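PDB 2PAJ: putative cytosine/guanine deaminase from Unidentified, which catalyses the zinc-dependent hydrolytic deamination of isoxanthopterin and related 2-amino-4-hydroxypteridines to 2,4-dihydroxypteridines, releasing ammonium. Local coordinates for residues Asn74-Leu79 against Ala305-Ser310; Ile333-Ala338 against Ala344-Glu349. All coordinates share one frame; numbering follows the deposited sequence.

Interaction 1 (Asn74-Leu79 against Ala305-Ser310); sequences NTHHHL and AHCPQS. With ZN (zinc ion), chain B.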
ATOM      1  N   ASN A  74      -1.134   2.218  -0.381  1.00 45.23           N
ATOM      2  CA  ASN A  74       0.062   1.464  -0.721  1.00 45.28           C
ATOM      3  C   ASN A  74      -0.381   0.090  -1.203  1.00 43.82           C
ATOM      4  O   ASN A  74      -1.040  -0.633  -0.473  1.00 44.27           O
ATOM      5  CB  ASN A  74       0.959   1.334   0.511  1.00 47.17           C
ATOM      6  CG  ASN A  74       2.128   0.404   0.287  1.00 50.81           C
ATOM      7  OD1 ASN A  74       3.057   0.726  -0.445  1.00 53.57           O
ATOM      8  ND2 ASN A  74       2.081  -0.768   0.914  1.00 52.50           N
ATOM      9  N   THR A  75      -0.019  -0.264  -2.432  1.00 43.21           N
ATOM     10  CA  THR A  75      -0.421  -1.539  -3.004  1.00 41.89           C
ATOM     11  C   THR A  75       0.620  -2.657  -3.039  1.00 43.69           C
ATOM     12  O   THR A  75       0.384  -3.688  -3.663  1.00 45.19           O
ATOM     13  CB  THR A  75      -0.969  -1.353  -4.424  1.00 42.58           C
ATOM     14  OG1 THR A  75       0.052  -0.838  -5.281  1.00 41.95           O
ATOM     15  CG2 THR A  75      -2.126  -0.392  -4.407  1.00 40.72           C
ATOM     16  N   HIS A  76       1.759  -2.466  -2.377  1.00 43.41           N
ATOM     17  CA  HIS A  76       2.797  -3.495  -2.320  1.00 42.14           C
ATOM     18  C   HIS A  76       3.806  -3.197  -1.211  1.00 43.22           C
ATOM     19  O   HIS A  76       4.253  -2.068  -1.067  1.00 40.28           O
ATOM     20  CB  HIS A  76       3.504  -3.627  -3.664  1.00 42.31           C
ATOM     21  CG  HIS A  76       4.483  -4.758  -3.710  1.00 42.62           C
ATOM     22  ND1 HIS A  76       4.109  -6.071  -3.545  1.00 45.01           N
ATOM     23  CD2 HIS A  76       5.829  -4.764  -3.839  1.00 43.38           C
ATOM     24  CE1 HIS A  76       5.183  -6.839  -3.565  1.00 44.69           C
ATOM     25  NE2 HIS A  76       6.241  -6.070  -3.741  1.00 43.35           N
ATOM     26  N   HIS A  77       4.162  -4.225  -0.440  1.00 44.38           N
ATOM     27  CA  HIS A  77       5.069  -4.074   0.697  1.00 45.34           C
ATOM     28  C   HIS A  77       5.589  -5.427   1.195  1.00 45.91           C
ATOM     29  O   HIS A  77       5.143  -6.475   0.748  1.00 47.03           O
ATOM     30  CB  HIS A  77       4.308  -3.406   1.844  1.00 44.83           C
ATOM     31  CG  HIS A  77       5.167  -2.596   2.767  1.00 47.06           C
ATOM     32  ND1 HIS A  77       6.481  -2.912   3.043  1.00 47.08           N
ATOM     33  CD2 HIS A  77       4.881  -1.502   3.513  1.00 47.32           C
ATOM     34  CE1 HIS A  77       6.965  -2.050   3.920  1.00 47.93           C
ATOM     35  NE2 HIS A  77       6.013  -1.186   4.222  1.00 48.38           N
ATOM     36  N   HIS A  78       6.537  -5.381   2.126  1.00 45.77           N
ATOM     37  CA  HIS A  78       7.113  -6.570   2.759  1.00 45.80           C
ATOM     38  C   HIS A  78       7.503  -6.135   4.173  1.00 45.62           C
ATOM     39  O   HIS A  78       8.678  -6.094   4.510  1.00 46.32           O
ATOM     40  CB  HIS A  78       8.361  -7.057   2.013  1.00 45.49           C
ATOM     41  CG  HIS A  78       8.115  -7.422   0.584  1.00 46.15           C
ATOM     42  ND1 HIS A  78       7.148  -8.323   0.198  1.00 45.67           N
ATOM     43  CD2 HIS A  78       8.715  -7.004  -0.556  1.00 47.65           C
ATOM     44  CE1 HIS A  78       7.157  -8.443  -1.116  1.00 45.47           C
ATOM     45  NE2 HIS A  78       8.098  -7.652  -1.599  1.00 48.10           N
ATOM     46  N   LEU A  79       6.502  -5.821   4.991  1.00 45.43           N
ATOM     47  CA  LEU A  79       6.712  -5.335   6.356  1.00 45.73           C
ATOM     48  C   LEU A  79       7.719  -6.025   7.270  1.00 46.29           C
ATOM     49  O   LEU A  79       8.241  -5.392   8.184  1.00 47.70           O
ATOM     50  CB  LEU A  79       5.372  -5.237   7.112  1.00 44.36           C
ATOM     51  CG  LEU A  79       4.479  -3.981   7.087  1.00 44.91           C
ATOM     52  CD1 LEU A  79       5.333  -2.723   7.072  1.00 42.03           C
ATOM     53  CD2 LEU A  79       3.582  -4.004   5.881  1.00 45.70           C
ATOM     54  N   ALA A 305       1.846  -2.491  -9.578  1.00 51.40           N
ATOM     55  CA  ALA A 305       2.181  -1.819  -8.329  1.00 49.32           C
ATOM     56  C   ALA A 305       3.564  -1.267  -8.619  1.00 49.76           C
ATOM     57  O   ALA A 305       4.567  -1.988  -8.562  1.00 50.72           O
ATOM     58  CB  ALA A 305       2.235  -2.807  -7.173  1.00 47.43           C
ATOM     59  N   HIS A 306       3.603   0.016  -8.954  1.00 49.34           N
ATOM     60  CA  HIS A 306       4.845   0.693  -9.289  1.00 47.49           C
ATOM     61  C   HIS A 306       5.668   1.034  -8.055  1.00 47.27           C
ATOM     62  O   HIS A 306       5.189   1.707  -7.154  1.00 45.73           O
ATOM     63  CB  HIS A 306       4.522   1.962 -10.064  1.00 48.67           C
ATOM     64  CG  HIS A 306       5.725   2.706 -10.526  1.00 49.94           C
ATOM     65  ND1 HIS A 306       5.814   4.077 -10.459  1.00 49.83           N
ATOM     66  CD2 HIS A 306       6.894   2.272 -11.050  1.00 50.88           C
ATOM     67  CE1 HIS A 306       6.992   4.457 -10.919  1.00 52.36           C
ATOM     68  NE2 HIS A 306       7.666   3.381 -11.282  1.00 50.71           N
ATOM     69  N   CYS A 307       6.912   0.564  -8.025  1.00 49.02           N
ATOM     70  CA  CYS A 307       7.815   0.820  -6.899  1.00 52.39           C
ATOM     71  C   CYS A 307       9.179   1.328  -7.383  1.00 52.69           C
ATOM     72  O   CYS A 307      10.129   0.555  -7.484  1.00 52.47           O
ATOM     73  CB  CYS A 307       8.010  -0.462  -6.065  1.00 52.30           C
ATOM     74  SG  CYS A 307       6.482  -1.206  -5.415  1.00 53.63           S
ATOM     75  N   PRO A 308       9.288   2.639  -7.663  1.00 52.71           N
ATOM     76  CA  PRO A 308      10.525   3.262  -8.138  1.00 51.85           C
ATOM     77  C   PRO A 308      11.782   3.127  -7.259  1.00 52.06           C
ATOM     78  O   PRO A 308      12.799   2.614  -7.723  1.00 52.84           O
ATOM     79  CB  PRO A 308      10.102   4.711  -8.380  1.00 50.76           C
ATOM     80  CG  PRO A 308       8.978   4.904  -7.428  1.00 51.27           C
ATOM     81  CD  PRO A 308       8.208   3.637  -7.567  1.00 51.41           C
ATOM     82  N   GLN A 309      11.728   3.585  -6.009  1.00 52.06           N
ATOM     83  CA  GLN A 309      12.887   3.501  -5.113  1.00 53.30           C
ATOM     84  C   GLN A 309      13.443   2.086  -4.970  1.00 55.40           C
ATOM     85  O   GLN A 309      14.646   1.887  -4.843  1.00 55.65           O
ATOM     86  CB  GLN A 309      12.533   4.030  -3.728  1.00 50.75           C
ATOM     87  CG  GLN A 309      12.286   5.517  -3.686  1.00 51.59           C
ATOM     88  CD  GLN A 309      11.839   5.984  -2.322  1.00 52.04           C
ATOM     89  OE1 GLN A 309      10.777   5.591  -1.840  1.00 54.47           O
ATOM     90  NE2 GLN A 309      12.642   6.829  -1.691  1.00 50.71           N
ATOM     91  N   SER A 310      12.554   1.104  -4.984  1.00 58.94           N
ATOM     92  CA  SER A 310      12.958  -0.284  -4.863  1.00 61.35           C
ATOM     93  C   SER A 310      13.464  -0.788  -6.214  1.00 63.08           C
ATOM     94  O   SER A 310      14.528  -1.397  -6.304  1.00 63.21           O
ATOM     95  CB  SER A 310      11.772  -1.113  -4.398  1.00 62.51           C
ATOM     96  OG  SER A 310      12.193  -2.392  -3.939  1.00 64.35           O
TER
HETATM   97 ZN    ZN B 493       8.398  -6.790  -3.440  1.00 46.93          ZN

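Interaction 2 (Ile333-Ala338 against Ala344-Glu349); sequences IGVDGA and ADMISE. With ZN (zinc ion), chain B.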
ATOM      1  N   ILE A 333       0.677   2.662  -6.706  1.00 48.66           N
ATOM      2  CA  ILE A 333       1.985   2.859  -6.121  1.00 49.46           C
ATOM      3  C   ILE A 333       2.224   2.041  -4.856  1.00 49.72           C
ATOM      4  O   ILE A 333       1.327   1.823  -4.049  1.00 49.01           O
ATOM      5  CB  ILE A 333       2.212   4.367  -5.850  1.00 49.74           C
ATOM      6  CG1 ILE A 333       2.168   5.114  -7.176  1.00 48.90           C
ATOM      7  CG2 ILE A 333       3.559   4.603  -5.190  1.00 48.17           C
ATOM      8  CD1 ILE A 333       2.469   6.562  -7.063  1.00 50.49           C
ATOM      9  N   GLY A 334       3.449   1.561  -4.717  1.00 49.88           N
ATOM     10  CA  GLY A 334       3.806   0.794  -3.552  1.00 49.93           C
ATOM     11  C   GLY A 334       5.261   1.055  -3.249  1.00 50.63           C
ATOM     12  O   GLY A 334       5.982   1.604  -4.062  1.00 49.32           O
ATOM     13  N   VAL A 335       5.676   0.662  -2.062  1.00 53.10           N
ATOM     14  CA  VAL A 335       7.049   0.805  -1.592  1.00 56.85           C
ATOM     15  C   VAL A 335       7.225  -0.558  -0.951  1.00 60.03           C
ATOM     16  O   VAL A 335       6.497  -0.865  -0.007  1.00 64.95           O
ATOM     17  CB  VAL A 335       7.140   1.920  -0.502  1.00 56.16           C
ATOM     18  CG1 VAL A 335       5.891   2.743  -0.535  1.00 55.87           C
ATOM     19  CG2 VAL A 335       7.322   1.337   0.909  1.00 56.87           C
ATOM     20  N   ASP A 336       8.131  -1.407  -1.423  1.00 59.11           N
ATOM     21  CA  ASP A 336       8.197  -2.708  -0.763  1.00 59.52           C
ATOM     22  C   ASP A 336       9.399  -3.039   0.090  1.00 59.42           C
ATOM     23  O   ASP A 336      10.531  -2.835  -0.316  1.00 63.34           O
ATOM     24  CB  ASP A 336       7.963  -3.843  -1.768  1.00 60.78           C
ATOM     25  CG  ASP A 336       9.116  -4.044  -2.747  1.00 60.98           C
ATOM     26  OD1 ASP A 336       9.562  -5.208  -2.891  1.00 63.31           O
ATOM     27  OD2 ASP A 336       9.561  -3.073  -3.386  1.00 59.91           O
ATOM     28  N   GLY A 337       9.151  -3.550   1.287  1.00 58.39           N
ATOM     29  CA  GLY A 337      10.238  -3.933   2.182  1.00 56.43           C
ATOM     30  C   GLY A 337      11.486  -3.072   2.255  1.00 54.36           C
ATOM     31  O   GLY A 337      12.199  -2.892   1.272  1.00 53.34           O
ATOM     32  N   ALA A 338      11.752  -2.558   3.449  1.00 52.72           N
ATOM     33  CA  ALA A 338      12.910  -1.714   3.703  1.00 52.48           C
ATOM     34  C   ALA A 338      14.223  -2.389   3.288  1.00 52.57           C
ATOM     35  O   ALA A 338      15.290  -1.771   3.298  1.00 53.27           O
ATOM     36  CB  ALA A 338      12.958  -1.339   5.188  1.00 51.39           C
ATOM     37  N   ALA A 344      10.870   3.584   3.007  1.00 53.65           N
ATOM     38  CA  ALA A 344       9.573   2.947   2.839  1.00 53.61           C
ATOM     39  C   ALA A 344       8.362   3.739   3.346  1.00 53.99           C
ATOM     40  O   ALA A 344       7.692   3.338   4.302  1.00 54.43           O
ATOM     41  CB  ALA A 344       9.607   1.565   3.483  1.00 52.28           C
ATOM     42  N   ASP A 345       8.095   4.870   2.705  1.00 53.03           N
ATOM     43  CA  ASP A 345       6.947   5.701   3.045  1.00 51.75           C
ATOM     44  C   ASP A 345       6.404   6.221   1.726  1.00 49.81           C
ATOM     45  O   ASP A 345       7.153   6.394   0.763  1.00 47.07           O
ATOM     46  CB  ASP A 345       7.336   6.839   4.006  1.00 54.10           C
ATOM     47  CG  ASP A 345       8.392   7.775   3.437  1.00 55.89           C
ATOM     48  OD1 ASP A 345       8.016   8.805   2.834  1.00 55.66           O
ATOM     49  OD2 ASP A 345       9.599   7.481   3.599  1.00 57.49           O
ATOM     50  N   MET A 346       5.095   6.433   1.676  1.00 48.34           N
ATOM     51  CA  MET A 346       4.458   6.873   0.450  1.00 47.95           C
ATOM     52  C   MET A 346       4.871   8.242  -0.065  1.00 48.38           C
ATOM     53  O   MET A 346       4.697   8.535  -1.244  1.00 49.66           O
ATOM     54  CB  MET A 346       2.932   6.784   0.584  1.00 45.57           C
ATOM     55  CG  MET A 346       2.352   5.379   0.340  1.00 43.48           C
ATOM     56  SD  MET A 346       2.742   4.655  -1.283  1.00 42.10           S
ATOM     57  CE  MET A 346       1.731   5.606  -2.337  1.00 43.42           C
ATOM     58  N   ILE A 347       5.428   9.085   0.790  1.00 48.25           N
ATOM     59  CA  ILE A 347       5.850  10.393   0.316  1.00 48.89           C
ATOM     60  C   ILE A 347       7.172  10.302  -0.453  1.00 49.66           C
ATOM     61  O   ILE A 347       7.294  10.854  -1.548  1.00 49.26           O
ATOM     62  CB  ILE A 347       5.911  11.387   1.487  1.00 48.24           C
ATOM     63  CG1 ILE A 347       4.507  11.953   1.707  1.00 47.39           C
ATOM     64  CG2 ILE A 347       6.893  12.504   1.207  1.00 46.06           C
ATOM     65  CD1 ILE A 347       4.285  12.550   3.054  1.00 51.01           C
ATOM     66  N   SER A 348       8.144   9.582   0.098  1.00 49.03           N
ATOM     67  CA  SER A 348       9.420   9.400  -0.575  1.00 48.87           C
ATOM     68  C   SER A 348       9.168   8.742  -1.924  1.00 51.10           C
ATOM     69  O   SER A 348       9.790   9.104  -2.927  1.00 52.81           O
ATOM     70  CB  SER A 348      10.335   8.496   0.246  1.00 48.25           C
ATOM     71  OG  SER A 348      10.532   9.017   1.548  1.00 48.78           O
ATOM     72  N   GLU A 349       8.251   7.775  -1.931  1.00 51.36           N
ATOM     73  CA  GLU A 349       7.893   7.023  -3.130  1.00 51.41           C
ATOM     74  C   GLU A 349       7.222   7.865  -4.190  1.00 51.18           C
ATOM     75  O   GLU A 349       7.559   7.795  -5.370  1.00 52.29           O
ATOM     76  CB  GLU A 349       6.984   5.845  -2.757  1.00 51.45           C
ATOM     77  CG  GLU A 349       7.735   4.552  -2.475  1.00 53.56           C
ATOM     78  CD  GLU A 349       8.393   3.983  -3.726  1.00 55.79           C
ATOM     79  OE1 GLU A 349       7.731   3.949  -4.785  1.00 56.76           O
ATOM     80  OE2 GLU A 349       9.557   3.553  -3.659  1.00 56.22           O
TER
HETATM   81 ZN    ZN B 493       8.398  -6.790  -3.440  1.00 46.93          ZN

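Interaction 1 (Asn74-Leu79 against Ala305-Ser310)
His-76 lies along the end of strand 303-306, touching Ala-305 with the root of its side chain and Cys-307 with the rim of its ring. Its CB rests 3.8 Å from the CB of Ala-305, a plain apolar contact. From there CG stands anti to the backbone N (chi1 -174°), which sends the imidazole past Ala-305 toward the metal. On one rim of the ring, CD2 comes within 3.9 Å of Cys-307 SG; the sulfur lies near the ring plane, 77° off its normal, so it meets an edge and not a face. At the tip, NE2 binds the zinc ion at 2.3 Å, with CD2 and CE1 almost equally far from the metal, so that it sits evenly between them. His-78 NE2 binds the same ion roughly at right angles to it, and His-248 and Asp-336 complete the four ligating atoms. The two histidines form the HxH motif of the amidohydrolases. Between them, the side chain of His-77 leaves the backbone on the side away from residues 305-310, and its ND1 is met by the N-H of His-78, tilted from the ring plane, and by Gly-337 N. Ala-305 also receives Thr-75: the CB of Ala-305 lies 3.5 Å from Thr-75 OG1, whose polar partner is Ser-332. Asn-74 ND2 gives a weak bond to His-76 O, while OD1 accepts from Val-335 N. The contact is buried in the barrel, with the loop after strand 67-73 crossing to the end of strand 303-306. Trp-282 and Ala-284 of strand 281-284 pack beside Ala-305, strand 331-333 lies on its other flank, and helix 308-312 starts just beyond Cys-307.

Interaction 2 (Ile333-Ala338 against Ala344-Glu349)
Buried apolar packing joins Ile-333 and Val-335, at the end of strand 331-333 and in the loop after it, to Ala-344, Met-346 and Glu-349 around the start of helix 346-359. The branches of Val-335 divide the work. CG2 lies against Ala-344, 3.4 Å from its CB, whereas CG1 meets the SD of Met-346 at 3.8 Å and also the aliphatic CG of Glu-349. Met-346 is bent twice (chi2 -57°, chi3 -72°), and the fold of its chain returns CE to Ile-333, 3.5 Å from CG2 of that residue. Glu-349 lays its methylene part across Val-335, and its carboxylate ends beside Gly-334 O, an acceptor to which it makes no bond; its OE2 instead takes a weak hydrogen bond from Gln-309 N. Asp-345 caps the helix: OD1 accepts Ser-348 N at 2.8 Å, nearly straight (163°) but from above the carboxylate plane, and OD2 meets Ser-348 OG on its syn side. The side chain of Asp-336 leaves the backbone on the side away from residues 344-349 and binds the zinc ion through OD1 at 2.0 Å; Ser-310 OG bonds its other oxygen. Helix 346-359 thus packs behind the residues just before a metal-binding aspartate beyond the eighth strand of the TIM barrel, a hallmark of the amidohydrolase active site.

How the interactions relate
From the N terminus, strand 67-73 delivers segment 74-79, and interaction 1 joins it to residues 305-310 across 225 intervening residues, which hold most of the barrel. The chain then passes through strand 331-333, and interaction 2 closes a short loop of five residues between 333-338 and 344-349. The two follow in series, neither enclosing nor crossing the other, yet their centres lie about 5 Å apart. Thr-75 N and Ile-333 O, 3.0 Å apart, bring the first and last parts of the barrel together, while Pro-308 of helix 308-312 packs against Glu-349 of helix 346-359. Both interactions supply ligands to one zinc ion.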